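PDB 1VQS: hypothetical protein AGR_L_1239 from Agrobacterium tumefaciens str. C58, which is of unknown function but belongs to the NIPSNAP family and has the ferredoxin-like fold of the dimeric alpha-beta barrel clan. Local coordinates for residues A29-G38 against F91-I99; Q42-F53 against I63-S71. All blocks are in the same frame, centred on the assembly; numbering follows the deposited sequence.

Contact 1 of 2, residues A29-G38 against F91-I99; sequences AYLKVVEDEG and FLPKIRDLI
The ring of F91 lies flat against the backbone of helix 27-46 at G38. G38 CA sits over the centre of one face, 3.6 Å from the F91 ring centroid, a CH-pi contact. The lack of a side chain at G38 lets the ring come this close. With CG anti to the backbone N (chi1 169°), F91 turns its ring toward G38, V33 and V34. Its CE1 reaches V33 O at 3.5 Å, and its CZ meets V34 CG2.

I95 CG2 touches V33 CG1 at 3.7 Å and also packs on V34 CG2 and on the CD2 side of the Y30 ring. In the ferredoxin-like fold, helix 27-46 lies over one face of the antiparallel sheet. Here the connection leading into strand 99-109 packs along that helix. L98 CB lies at the edge of the Y30 ring, while L98 CD1 rests on the helix backbone, 3.8 Å from Y30 CA. I99 CG1 reaches Y30 CE2. The Y30 hydroxyl is hydrogen-bonded to Y52 OH.

On the exposed side, K94 lays its CD against V33 CG2 (3.7 Å). The chain then bends at its last torsion (chi4 -94°), and K94 NZ makes a salt bridge of 2.9 Å with E37 OE1. The ammonium comes from the syn side, 24° out of the carboxylate plane. A water joins K94 NZ to E37 OE2.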
# COMPACT_ATOMS: atom_id res chain seq x y z
N ALA B 29 -11.95 13.64 20.20
CA ALA B 29 -12.84 14.71 19.70
C ALA B 29 -13.92 14.22 18.75
O ALA B 29 -15.09 14.65 18.82
CB ALA B 29 -12.03 15.82 19.04
N TYR B 30 -13.53 13.31 17.87
CA TYR B 30 -14.44 12.71 16.91
C TYR B 30 -15.55 11.95 17.62
O TYR B 30 -16.75 12.13 17.33
CB TYR B 30 -13.65 11.80 15.96
CG TYR B 30 -14.47 11.04 14.97
CD1 TYR B 30 -15.05 9.82 15.32
CD2 TYR B 30 -14.64 11.49 13.66
CE1 TYR B 30 -15.81 9.10 14.41
CE2 TYR B 30 -15.41 10.76 12.75
CZ TYR B 30 -16.00 9.58 13.14
OH TYR B 30 -16.76 8.85 12.24
N LEU B 31 -15.18 11.08 18.54
CA LEU B 31 -16.19 10.25 19.20
C LEU B 31 -17.14 11.10 20.03
O LEU B 31 -18.33 10.79 20.13
CB LEU B 31 -15.54 9.19 20.07
CG LEU B 31 -14.82 8.10 19.28
CD1 LEU B 31 -14.09 7.21 20.28
CD2 LEU B 31 -15.77 7.29 18.43
N LYS B 32 -16.61 12.17 20.62
CA LYS B 32 -17.45 13.05 21.43
C LYS B 32 -18.55 13.68 20.59
O LYS B 32 -19.72 13.62 20.93
CB LYS B 32 -16.62 14.12 22.13
CG LYS B 32 -17.48 15.10 22.94
CD LYS B 32 -16.66 16.27 23.47
CE LYS B 32 -15.72 15.87 24.61
NZ LYS B 32 -16.44 15.72 25.92
N VAL B 33 -18.16 14.31 19.49
CA VAL B 33 -19.13 15.05 18.68
C VAL B 33 -20.07 14.10 17.93
O VAL B 33 -21.25 14.39 17.76
CB VAL B 33 -18.42 16.08 17.76
CG1 VAL B 33 -17.80 15.40 16.56
CG2 VAL B 33 -19.40 17.16 17.31
N VAL B 34 -19.59 12.94 17.51
CA VAL B 34 -20.49 11.94 16.92
C VAL B 34 -21.54 11.50 17.95
O VAL B 34 -22.75 11.51 17.66
CB VAL B 34 -19.73 10.72 16.33
CG1 VAL B 34 -20.73 9.64 15.90
CG2 VAL B 34 -18.89 11.15 15.12
N GLU B 35 -21.11 11.15 19.16
CA GLU B 35 -22.07 10.79 20.19
C GLU B 35 -23.10 11.89 20.42
O GLU B 35 -24.31 11.63 20.44
CB GLU B 35 -21.39 10.47 21.52
CG GLU B 35 -22.41 10.15 22.60
CD GLU B 35 -21.85 9.49 23.81
OE1 GLU B 35 -20.64 9.32 23.89
OE2 GLU B 35 -22.67 9.11 24.68
N ASP B 36 -22.63 13.12 20.62
CA ASP B 36 -23.49 14.17 21.14
C ASP B 36 -24.36 14.77 20.05
O ASP B 36 -25.50 15.21 20.33
CB ASP B 36 -22.64 15.26 21.77
CG ASP B 36 -22.02 14.85 23.08
OD1 ASP B 36 -22.37 13.77 23.63
OD2 ASP B 36 -21.18 15.63 23.58
N GLU B 37 -23.88 14.78 18.82
CA GLU B 37 -24.52 15.59 17.76
C GLU B 37 -24.80 14.87 16.46
O GLU B 37 -25.57 15.39 15.67
CB GLU B 37 -23.66 16.84 17.49
CG GLU B 37 -23.35 17.67 18.75
CD GLU B 37 -22.59 18.98 18.49
OE1 GLU B 37 -23.02 19.75 17.62
OE2 GLU B 37 -21.57 19.25 19.18
N GLY B 38 -24.21 13.69 16.22
CA GLY B 38 -24.32 13.04 14.91
C GLY B 38 -24.99 11.68 14.81
O GLY B 38 -25.70 11.39 13.85
N PHE B 91 -24.10 18.90 10.54
CA PHE B 91 -23.22 18.13 11.42
C PHE B 91 -21.88 17.81 10.78
O PHE B 91 -20.82 17.90 11.45
CB PHE B 91 -23.89 16.79 11.84
CG PHE B 91 -22.92 15.85 12.52
CD1 PHE B 91 -22.52 16.10 13.82
CD2 PHE B 91 -22.35 14.79 11.83
CE1 PHE B 91 -21.56 15.28 14.44
CE2 PHE B 91 -21.41 13.97 12.45
CZ PHE B 91 -21.01 14.25 13.75
N LEU B 92 -21.89 17.43 9.51
CA LEU B 92 -20.67 17.01 8.82
C LEU B 92 -19.41 17.90 9.01
O LEU B 92 -18.31 17.34 9.12
CB LEU B 92 -20.92 16.75 7.33
CG LEU B 92 -21.67 15.47 6.95
CD1 LEU B 92 -21.93 15.47 5.45
CD2 LEU B 92 -20.88 14.24 7.37
N PRO B 93 -19.55 19.23 9.02
CA PRO B 93 -18.34 20.05 9.21
C PRO B 93 -17.58 19.71 10.48
O PRO B 93 -16.37 20.00 10.57
CB PRO B 93 -18.87 21.49 9.27
CG PRO B 93 -20.14 21.42 8.46
CD PRO B 93 -20.74 20.08 8.78
N LYS B 94 -18.26 19.13 11.46
CA LYS B 94 -17.64 18.83 12.75
C LYS B 94 -16.76 17.57 12.71
O LYS B 94 -15.97 17.35 13.65
CB LYS B 94 -18.71 18.67 13.84
CG LYS B 94 -19.67 19.84 13.93
CD LYS B 94 -20.84 19.51 14.82
CE LYS B 94 -21.88 20.60 14.75
NZ LYS B 94 -21.65 21.57 15.84
N ILE B 95 -16.92 16.75 11.67
CA ILE B 95 -16.03 15.62 11.51
C ILE B 95 -15.28 15.57 10.18
O ILE B 95 -14.32 14.82 10.05
CB ILE B 95 -16.75 14.26 11.71
CG1 ILE B 95 -17.88 14.03 10.69
CG2 ILE B 95 -17.26 14.17 13.11
CD1 ILE B 95 -18.40 12.62 10.67
N ARG B 96 -15.67 16.33 9.18
CA ARG B 96 -15.09 16.07 7.87
C ARG B 96 -13.61 16.46 7.75
O ARG B 96 -12.93 15.99 6.82
CB ARG B 96 -15.91 16.70 6.77
CG ARG B 96 -15.88 18.14 6.78
CD ARG B 96 -16.55 18.69 5.52
NE ARG B 96 -16.73 20.12 5.64
CZ ARG B 96 -17.76 20.79 5.12
NH1 ARG B 96 -18.68 20.13 4.45
NH2 ARG B 96 -17.84 22.10 5.28
N ASP B 97 -13.12 17.32 8.65
CA ASP B 97 -11.69 17.65 8.72
C ASP B 97 -10.95 16.80 9.73
O ASP B 97 -9.71 16.79 9.74
CB ASP B 97 -11.47 19.14 8.99
CG ASP B 97 -12.14 20.03 7.98
OD1 ASP B 97 -12.33 19.60 6.82
OD2 ASP B 97 -12.51 21.17 8.36
N LEU B 98 -11.69 16.06 10.56
CA LEU B 98 -11.08 15.10 11.46
C LEU B 98 -10.76 13.83 10.70
O LEU B 98 -9.82 13.12 11.05
CB LEU B 98 -12.00 14.79 12.63
CG LEU B 98 -12.37 15.99 13.53
CD1 LEU B 98 -13.18 15.52 14.71
CD2 LEU B 98 -11.16 16.74 13.99
N ILE B 99 -11.56 13.52 9.69
CA ILE B 99 -11.30 12.38 8.82
C ILE B 99 -10.32 12.78 7.72
O ILE B 99 -10.60 13.75 7.01
CB ILE B 99 -12.60 11.89 8.15
CG1 ILE B 99 -13.62 11.42 9.19
CG2 ILE B 99 -12.31 10.79 7.09
CD1 ILE B 99 -15.07 11.36 8.66
O HOH W 1 -20.08 21.35 18.22

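Contact 2 of 2, residues Q42-F53 against I63-S71; sequences QKSHLGELVGYF and IVHIWAFSS
W67 is clamped between two leucines of 42-53. L46 CD1 lies over one face of the six-membered ring, 3.9 Å from its centroid. L49 CD1 lies over the opposite face, at 3.8 Å. At chi1 178° the L49 side chain extends away from its own backbone N, and chi2 62° brings CD1 over the ring. K43 CG and G47 O meet the ring edge. The indole N-H is spent on its own strand: W67 NE1 donates to H65 ND1 at 2.9 Å, close to the plane of both rings.

H65 in turn makes an offset stack with Y52. The centroids are 4.6 Å apart and the planes 12° from parallel, and H65 CB also sits over the tyrosine face. Strands 48-55 and 62-69 form an antiparallel hairpin, in which L49-W67 and Y52-H65 are non-hydrogen-bonded pairs. V50 and G51 both face I66, a classic beta bulge. V50 N donates to I66 O at 2.8 Å, whereas the bond from G51 N to the same oxygen is weak, at 3.4 Å.

The E48 end is looser. E48 is exposed, and a water bridges L46 O, E48 N and A68 O where the chain turns at G47 from helix to strand. On the face of V50 and A68, V50 CG2 touches A68 CB at 3.8 Å.

The indole bond uses H65 ND1 as an acceptor, which is consistent with the ring carrying its hydrogen on NE2.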
# COMPACT_ATOMS: atom_id res chain seq x y z
N GLN B 42 -27.69 10.14 12.05
CA GLN B 42 -27.17 9.20 11.07
C GLN B 42 -28.00 7.90 11.09
O GLN B 42 -28.45 7.43 10.06
CB GLN B 42 -25.71 8.88 11.34
CG GLN B 42 -25.04 8.14 10.23
CD GLN B 42 -23.58 7.96 10.49
OE1 GLN B 42 -23.16 7.86 11.64
NE2 GLN B 42 -22.78 7.84 9.40
N LYS B 43 -28.25 7.36 12.28
CA LYS B 43 -29.07 6.15 12.44
C LYS B 43 -30.48 6.35 11.90
O LYS B 43 -31.10 5.43 11.33
CB LYS B 43 -29.16 5.70 13.90
CG LYS B 43 -27.85 5.15 14.44
CD LYS B 43 -27.78 5.16 15.96
CE LYS B 43 -28.73 4.25 16.63
NZ LYS B 43 -28.65 4.55 18.11
N SER B 44 -31.02 7.56 12.08
CA SER B 44 -32.39 7.81 11.66
C SER B 44 -32.60 7.72 10.17
O SER B 44 -33.74 7.60 9.72
CB SER B 44 -32.90 9.15 12.14
OG SER B 44 -32.35 10.20 11.38
N HIS B 45 -31.52 7.80 9.40
CA HIS B 45 -31.60 7.57 7.94
C HIS B 45 -31.10 6.20 7.55
O HIS B 45 -31.74 5.51 6.77
CB HIS B 45 -30.81 8.65 7.18
CG HIS B 45 -31.39 10.02 7.34
ND1 HIS B 45 -32.56 10.42 6.75
CD2 HIS B 45 -30.93 11.09 8.05
CE1 HIS B 45 -32.82 11.67 7.10
NE2 HIS B 45 -31.84 12.11 7.88
N LEU B 46 -29.93 5.82 8.05
CA LEU B 46 -29.29 4.61 7.59
C LEU B 46 -29.88 3.36 8.15
O LEU B 46 -29.79 2.32 7.52
CB LEU B 46 -27.80 4.66 7.85
CG LEU B 46 -27.08 5.84 7.19
CD1 LEU B 46 -25.56 5.67 7.46
CD2 LEU B 46 -27.35 5.94 5.72
N GLY B 47 -30.50 3.45 9.32
CA GLY B 47 -31.14 2.30 9.94
C GLY B 47 -30.29 1.52 10.93
O GLY B 47 -29.95 2.02 12.02
N GLU B 48 -29.94 0.30 10.55
CA GLU B 48 -29.38 -0.69 11.46
C GLU B 48 -27.86 -0.55 11.59
O GLU B 48 -27.10 -1.10 10.81
CB GLU B 48 -29.78 -2.11 11.00
CG GLU B 48 -31.31 -2.33 11.05
CD GLU B 48 -31.71 -3.80 11.01
OE1 GLU B 48 -31.06 -4.64 11.67
OE2 GLU B 48 -32.72 -4.11 10.34
N LEU B 49 -27.44 0.22 12.60
CA LEU B 49 -26.03 0.25 13.00
C LEU B 49 -25.70 -1.06 13.67
O LEU B 49 -26.36 -1.46 14.62
CB LEU B 49 -25.80 1.39 13.98
CG LEU B 49 -24.39 1.53 14.54
CD1 LEU B 49 -23.36 1.81 13.46
CD2 LEU B 49 -24.36 2.62 15.65
N VAL B 50 -24.62 -1.69 13.20
CA VAL B 50 -24.17 -2.98 13.71
C VAL B 50 -23.09 -2.81 14.78
O VAL B 50 -23.16 -3.41 15.85
CB VAL B 50 -23.65 -3.84 12.54
CG1 VAL B 50 -22.99 -5.09 13.05
CG2 VAL B 50 -24.79 -4.21 11.59
N GLY B 51 -22.11 -1.98 14.48
CA GLY B 51 -21.04 -1.76 15.43
C GLY B 51 -20.27 -0.51 15.08
O GLY B 51 -20.31 -0.05 13.94
N TYR B 52 -19.60 0.07 16.07
CA TYR B 52 -18.89 1.32 15.87
C TYR B 52 -17.66 1.27 16.77
O TYR B 52 -17.79 1.26 17.98
CB TYR B 52 -19.80 2.49 16.23
CG TYR B 52 -19.49 3.79 15.47
CD1 TYR B 52 -18.30 4.48 15.67
CD2 TYR B 52 -20.43 4.34 14.60
CE1 TYR B 52 -18.03 5.68 14.97
CE2 TYR B 52 -20.16 5.53 13.90
CZ TYR B 52 -18.96 6.19 14.10
OH TYR B 52 -18.66 7.40 13.43
N PHE B 53 -16.47 1.26 16.16
CA PHE B 53 -15.22 0.92 16.85
C PHE B 53 -14.13 1.94 16.57
O PHE B 53 -14.13 2.61 15.56
CB PHE B 53 -14.71 -0.45 16.41
CG PHE B 53 -15.76 -1.53 16.42
CD1 PHE B 53 -16.15 -2.11 17.59
CD2 PHE B 53 -16.38 -1.95 15.25
CE1 PHE B 53 -17.13 -3.10 17.63
CE2 PHE B 53 -17.38 -2.96 15.30
CZ PHE B 53 -17.73 -3.52 16.48
N ILE B 63 -11.19 4.64 12.78
CA ILE B 63 -12.61 4.38 13.07
C ILE B 63 -13.13 3.31 12.10
O ILE B 63 -12.85 3.39 10.91
CB ILE B 63 -13.45 5.67 12.92
CG1 ILE B 63 -13.02 6.71 13.96
CG2 ILE B 63 -14.96 5.38 13.05
CD1 ILE B 63 -13.28 6.36 15.39
N VAL B 64 -13.87 2.32 12.60
CA VAL B 64 -14.59 1.38 11.74
C VAL B 64 -16.02 1.34 12.18
O VAL B 64 -16.30 1.14 13.36
CB VAL B 64 -14.02 -0.00 11.84
CG1 VAL B 64 -14.93 -1.04 11.15
CG2 VAL B 64 -12.63 -0.06 11.23
N HIS B 65 -16.95 1.56 11.27
CA HIS B 65 -18.35 1.37 11.61
C HIS B 65 -19.03 0.54 10.54
O HIS B 65 -18.61 0.54 9.39
CB HIS B 65 -19.09 2.68 11.95
CG HIS B 65 -19.01 3.78 10.94
ND1 HIS B 65 -20.10 4.25 10.23
CD2 HIS B 65 -17.98 4.59 10.60
CE1 HIS B 65 -19.73 5.27 9.49
NE2 HIS B 65 -18.45 5.50 9.69
N ILE B 66 -20.01 -0.24 10.99
CA ILE B 66 -20.65 -1.25 10.21
C ILE B 66 -22.16 -1.07 10.26
O ILE B 66 -22.74 -0.88 11.34
CB ILE B 66 -20.31 -2.62 10.75
CG1 ILE B 66 -18.80 -2.78 10.86
CG2 ILE B 66 -20.95 -3.67 9.90
CD1 ILE B 66 -18.36 -4.15 11.30
N TRP B 67 -22.79 -1.14 9.09
CA TRP B 67 -24.23 -0.97 8.94
C TRP B 67 -24.77 -2.16 8.17
O TRP B 67 -24.07 -2.68 7.29
CB TRP B 67 -24.51 0.30 8.12
CG TRP B 67 -24.04 1.53 8.81
CD1 TRP B 67 -22.77 2.06 8.76
CD2 TRP B 67 -24.79 2.37 9.69
NE1 TRP B 67 -22.70 3.17 9.56
CE2 TRP B 67 -23.93 3.40 10.12
CE3 TRP B 67 -26.12 2.37 10.14
CZ2 TRP B 67 -24.34 4.41 10.98
CZ3 TRP B 67 -26.53 3.40 11.00
CH2 TRP B 67 -25.63 4.40 11.40
N ALA B 68 -26.01 -2.57 8.45
CA ALA B 68 -26.69 -3.68 7.74
C ALA B 68 -27.82 -3.12 6.92
O ALA B 68 -28.56 -2.27 7.41
CB ALA B 68 -27.27 -4.66 8.74
N PHE B 69 -27.95 -3.63 5.68
CA PHE B 69 -29.02 -3.22 4.75
C PHE B 69 -29.69 -4.43 4.11
O PHE B 69 -29.02 -5.44 3.85
CB PHE B 69 -28.42 -2.36 3.63
CG PHE B 69 -27.79 -1.10 4.12
CD1 PHE B 69 -28.57 -0.03 4.47
CD2 PHE B 69 -26.42 -0.97 4.22
CE1 PHE B 69 -28.01 1.15 4.94
CE2 PHE B 69 -25.85 0.21 4.69
CZ PHE B 69 -26.65 1.27 5.03
N SER B 70 -30.98 -4.34 3.82
CA SER B 70 -31.67 -5.48 3.23
C SER B 70 -31.39 -5.60 1.73
O SER B 70 -31.56 -6.69 1.16
CB SER B 70 -33.18 -5.39 3.45
OG SER B 70 -33.65 -4.14 3.04
N SER B 71 -31.01 -4.49 1.11
CA SER B 71 -30.61 -4.46 -0.28
C SER B 71 -29.79 -3.25 -0.55
O SER B 71 -29.85 -2.28 0.20
CB SER B 71 -31.82 -4.44 -1.21
OG SER B 71 -32.52 -3.21 -1.19
O HOH W 2 -30.37 -0.35 7.73

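Overall arrangement
From the N terminus, strand 14-22 leads into helix 27-46, which supplies one side of contact 1 and part of one side of contact 2. Contact 2 closes the shorter loop: helix 27-46 runs into strand 48-55, and the hairpin brings 63-71 back beside it. The chain then passes through helices 72-84 and 86-89 before 91-99 returns to 29-38 and closes the longer loop of contact 1. Contact 2 therefore nests within contact 1. Their centres are about 16 Å apart, yet they touch directly through the tyrosine pair Y30 and Y52. Together they tie helix 27-46 to the hairpin and to the connection entering strand 99-109.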